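Local coordinates for protein methionine-R-sulfoxide reductase (Neisseria meningitidis, PDB 3MMH) that catalyses reduction of free methionine-R-sulfoxide to methionine, probably within the pocket of its GAF-type domain, at residues 49-52 with 53-57. Numbering follows the deposited sequence.
Sequences WFWV and GFYLV. With SME (methionine sulfoxide), chain C.
W51 and Y55 sit on the same face of strand 51-58 and meet where the six-membered part of the indole reaches along the strand, CH2 of W51 lying 3.9 Å from CE2 of Y55. The two side chains cross at about a right angle, yet their ring planes are inclined by only about 25°, and the approach between them is oblique. Together they line one side of the pocket for the substrate, methionine sulfoxide. Its methyl group rests over the centre of the indole, CE standing 3.4 Å above the ring plane and 3.5 Å from CE2 of W51, while its CG packs 3.6 Å from OH of Y55. The indole reaches this place because CG of W51 is anti to the backbone N (chi1 -161°), which carries the six-membered ring along the strand toward the backbone of G53, whose N lies, obliquely to the ring, 3.5 Å from CZ3 of W51. Having no side chain, G53 leaves the indole room to lie this close to the backbone.

Further out, Y55 OH is hydrogen-bonded to O of C75, a residue of the C75-C109 disulfide, and W51 NE1 makes a weak hydrogen bond to O of P72. F69 meets the indole with its ring nearly parallel to it. W51 thus covers the methyl group and Y55 bears chiefly on CG, holding the sulfoxide end by van der Waals contact, while polar recognition falls elsewhere, including to E116 and the backbone N atoms of V84 and C85.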
ATOM      1  N   TRP A  49      10.540   7.532   5.765  1.00 10.52           N
ATOM      2  CA  TRP A  49      10.374   6.800   6.980  1.00 10.60           C
ATOM      3  C   TRP A  49      10.437   5.328   6.688  1.00  9.63           C
ATOM      4  O   TRP A  49      10.054   4.844   5.650  1.00 11.55           O
ATOM      5  CB  TRP A  49       9.025   7.147   7.639  1.00 10.17           C
ATOM      6  CG  TRP A  49       8.878   8.565   8.070  1.00 10.01           C
ATOM      7  CD1 TRP A  49       9.825   9.338   8.684  1.00 10.83           C
ATOM      8  CD2 TRP A  49       7.753   9.392   7.879  1.00  8.94           C
ATOM      9  NE1 TRP A  49       9.343  10.595   8.942  1.00 10.15           N
ATOM     10  CE2 TRP A  49       8.064  10.646   8.483  1.00  9.97           C
ATOM     11  CE3 TRP A  49       6.506   9.240   7.329  1.00  9.94           C
ATOM     12  CZ2 TRP A  49       7.139  11.699   8.517  1.00 10.17           C
ATOM     13  CZ3 TRP A  49       5.609  10.297   7.379  1.00  9.52           C
ATOM     14  CH2 TRP A  49       5.912  11.530   7.963  1.00  9.62           C
ATOM     15  N   PHE A  50      10.847   4.558   7.685  1.00  9.64           N
ATOM     16  CA  PHE A  50      10.915   3.097   7.612  1.00  9.83           C
ATOM     17  C   PHE A  50       9.552   2.463   7.263  1.00  9.34           C
ATOM     18  O   PHE A  50       9.512   1.514   6.444  1.00  9.95           O
ATOM     19  CB  PHE A  50      11.369   2.568   8.984  1.00 11.38           C
ATOM     20  CG  PHE A  50      11.502   1.094   9.080  1.00 12.32           C
ATOM     21  CD1 PHE A  50      12.480   0.393   8.364  1.00 15.47           C
ATOM     22  CD2 PHE A  50      10.669   0.392   9.932  1.00 15.49           C
ATOM     23  CE1 PHE A  50      12.578  -0.998   8.435  1.00 17.75           C
ATOM     24  CE2 PHE A  50      10.778  -0.992  10.022  1.00 17.65           C
ATOM     25  CZ  PHE A  50      11.795  -1.615   9.367  1.00 17.56           C
ATOM     26  N   TRP A  51       8.474   2.942   7.833  1.00  8.92           N
ATOM     27  CA  TRP A  51       7.174   2.438   7.587  1.00  8.14           C
ATOM     28  C   TRP A  51       6.210   3.560   7.674  1.00  8.11           C
ATOM     29  O   TRP A  51       6.265   4.384   8.600  1.00  9.04           O
ATOM     30  CB  TRP A  51       6.838   1.338   8.631  1.00  9.48           C
ATOM     31  CG  TRP A  51       5.732   0.383   8.310  1.00  8.07           C
ATOM     32  CD1 TRP A  51       5.916  -0.874   7.778  1.00  9.08           C
ATOM     33  CD2 TRP A  51       4.307   0.569   8.437  1.00  8.49           C
ATOM     34  NE1 TRP A  51       4.708  -1.456   7.625  1.00  9.20           N
ATOM     35  CE2 TRP A  51       3.697  -0.616   8.017  1.00  8.77           C
ATOM     36  CE3 TRP A  51       3.489   1.589   8.932  1.00  8.75           C
ATOM     37  CZ2 TRP A  51       2.330  -0.817   8.028  1.00  8.90           C
ATOM     38  CZ3 TRP A  51       2.140   1.435   8.935  1.00  8.95           C
ATOM     39  CH2 TRP A  51       1.553   0.243   8.478  1.00  9.59           C
ATOM     40  N   VAL A  52       5.231   3.619   6.779  1.00  7.99           N
ATOM     41  CA  VAL A  52       4.171   4.609   6.880  1.00  8.35           C
ATOM     42  C   VAL A  52       2.896   4.069   6.217  1.00  6.84           C
ATOM     43  O   VAL A  52       2.971   3.565   5.091  1.00  8.13           O
ATOM     44  CB  VAL A  52       4.533   6.009   6.341  1.00  7.96           C
ATOM     45  CG1 VAL A  52       5.030   5.959   4.902  1.00 10.42           C
ATOM     46  CG2 VAL A  52       3.422   7.011   6.545  1.00  9.63           C
ATOM     47  N   GLY A  53       1.770   4.189   6.871  1.00  7.49           N
ATOM     48  CA  GLY A  53       0.553   3.647   6.337  1.00  7.38           C
ATOM     49  C   GLY A  53      -0.592   3.715   7.259  1.00  7.71           C
ATOM     50  O   GLY A  53      -0.585   4.540   8.221  1.00  8.87           O
ATOM     51  N   PHE A  54      -1.601   2.907   7.036  1.00  7.68           N
ATOM     52  CA  PHE A  54      -2.899   3.017   7.695  1.00  7.87           C
ATOM     53  C   PHE A  54      -3.365   1.698   8.234  1.00  8.16           C
ATOM     54  O   PHE A  54      -3.147   0.646   7.599  1.00  8.62           O
ATOM     55  CB  PHE A  54      -3.932   3.582   6.735  1.00  8.50           C
ATOM     56  CG  PHE A  54      -3.582   4.967   6.222  1.00  8.64           C
ATOM     57  CD1 PHE A  54      -3.924   6.080   6.941  1.00  8.62           C
ATOM     58  CD2 PHE A  54      -2.789   5.126   5.088  1.00  8.57           C
ATOM     59  CE1 PHE A  54      -3.544   7.335   6.459  1.00  9.11           C
ATOM     60  CE2 PHE A  54      -2.428   6.374   4.602  1.00  8.35           C
ATOM     61  CZ  PHE A  54      -2.794   7.470   5.356  1.00  9.44           C
ATOM     62  N   TYR A  55      -4.127   1.782   9.312  1.00  8.76           N
ATOM     63  CA  TYR A  55      -5.018   0.718   9.759  1.00  9.62           C
ATOM     64  C   TYR A  55      -6.410   1.280   9.855  1.00  9.25           C
ATOM     65  O   TYR A  55      -6.576   2.464  10.207  1.00 10.93           O
ATOM     66  CB  TYR A  55      -4.618   0.172  11.145  1.00  9.76           C
ATOM     67  CG  TYR A  55      -3.379  -0.645  11.213  1.00 10.56           C
ATOM     68  CD1 TYR A  55      -3.467  -2.041  11.359  1.00 10.64           C
ATOM     69  CD2 TYR A  55      -2.081  -0.081  11.184  1.00 10.29           C
ATOM     70  CE1 TYR A  55      -2.354  -2.811  11.398  1.00 10.59           C
ATOM     71  CE2 TYR A  55      -0.944  -0.859  11.230  1.00 11.56           C
ATOM     72  CZ  TYR A  55      -1.068  -2.256  11.317  1.00 10.52           C
ATOM     73  OH  TYR A  55       0.055  -3.039  11.336  1.00 12.06           O
ATOM     74  N   LEU A  56      -7.406   0.477   9.599  1.00  9.46           N
ATOM     75  CA  LEU A  56      -8.818   0.903   9.577  1.00 10.55           C
ATOM     76  C   LEU A  56      -9.619   0.096  10.593  1.00 10.95           C
ATOM     77  O   LEU A  56      -9.381  -1.109  10.761  1.00 12.23           O
ATOM     78  CB  LEU A  56      -9.439   0.792   8.173  1.00 11.26           C
ATOM     79  CG  LEU A  56      -8.786   1.704   7.135  1.00 12.56           C
ATOM     80  CD1 LEU A  56      -9.342   1.373   5.737  1.00 15.33           C
ATOM     81  CD2 LEU A  56      -8.863   3.193   7.491  1.00 15.49           C
ATOM     82  N   VAL A  57     -10.544   0.740  11.272  1.00 11.62           N
ATOM     83  CA  VAL A  57     -11.349   0.065  12.273  1.00 12.46           C
ATOM     84  C   VAL A  57     -12.318  -0.940  11.618  1.00 13.43           C
ATOM     85  O   VAL A  57     -13.060  -0.561  10.707  1.00 15.97           O
ATOM     86  CB  VAL A  57     -12.123   1.096  13.138  1.00 13.38           C
ATOM     87  CG1 VAL A  57     -13.155   0.389  14.009  1.00 15.58           C
ATOM     88  CG2 VAL A  57     -11.160   1.940  13.948  1.00 14.98           C
TER
HETATM   89  N   SME C 168       3.897  -0.264  16.420  1.00 13.70           N
HETATM   90  CA  SME C 168       2.428  -0.339  16.243  1.00 13.31           C
HETATM   91  CB  SME C 168       1.986  -1.538  15.377  1.00 14.55           C
HETATM   92  CG  SME C 168       1.996  -1.299  13.858  1.00 14.03           C
HETATM   93  S   SME C 168       3.592  -1.426  13.160  1.00 20.21           S
HETATM   94  OE  SME C 168       4.737  -0.827  13.820  1.00 26.51           O
HETATM   95  CE  SME C 168       3.235  -1.013  11.504  1.00 14.89           C
HETATM   96  C   SME C 168       1.738  -0.319  17.579  1.00 13.49           C
HETATM   97  O   SME C 168       0.500  -0.279  17.584  1.00 13.58           O
HETATM   98  OXT SME C 168       2.449  -0.308  18.656  1.00 14.17           O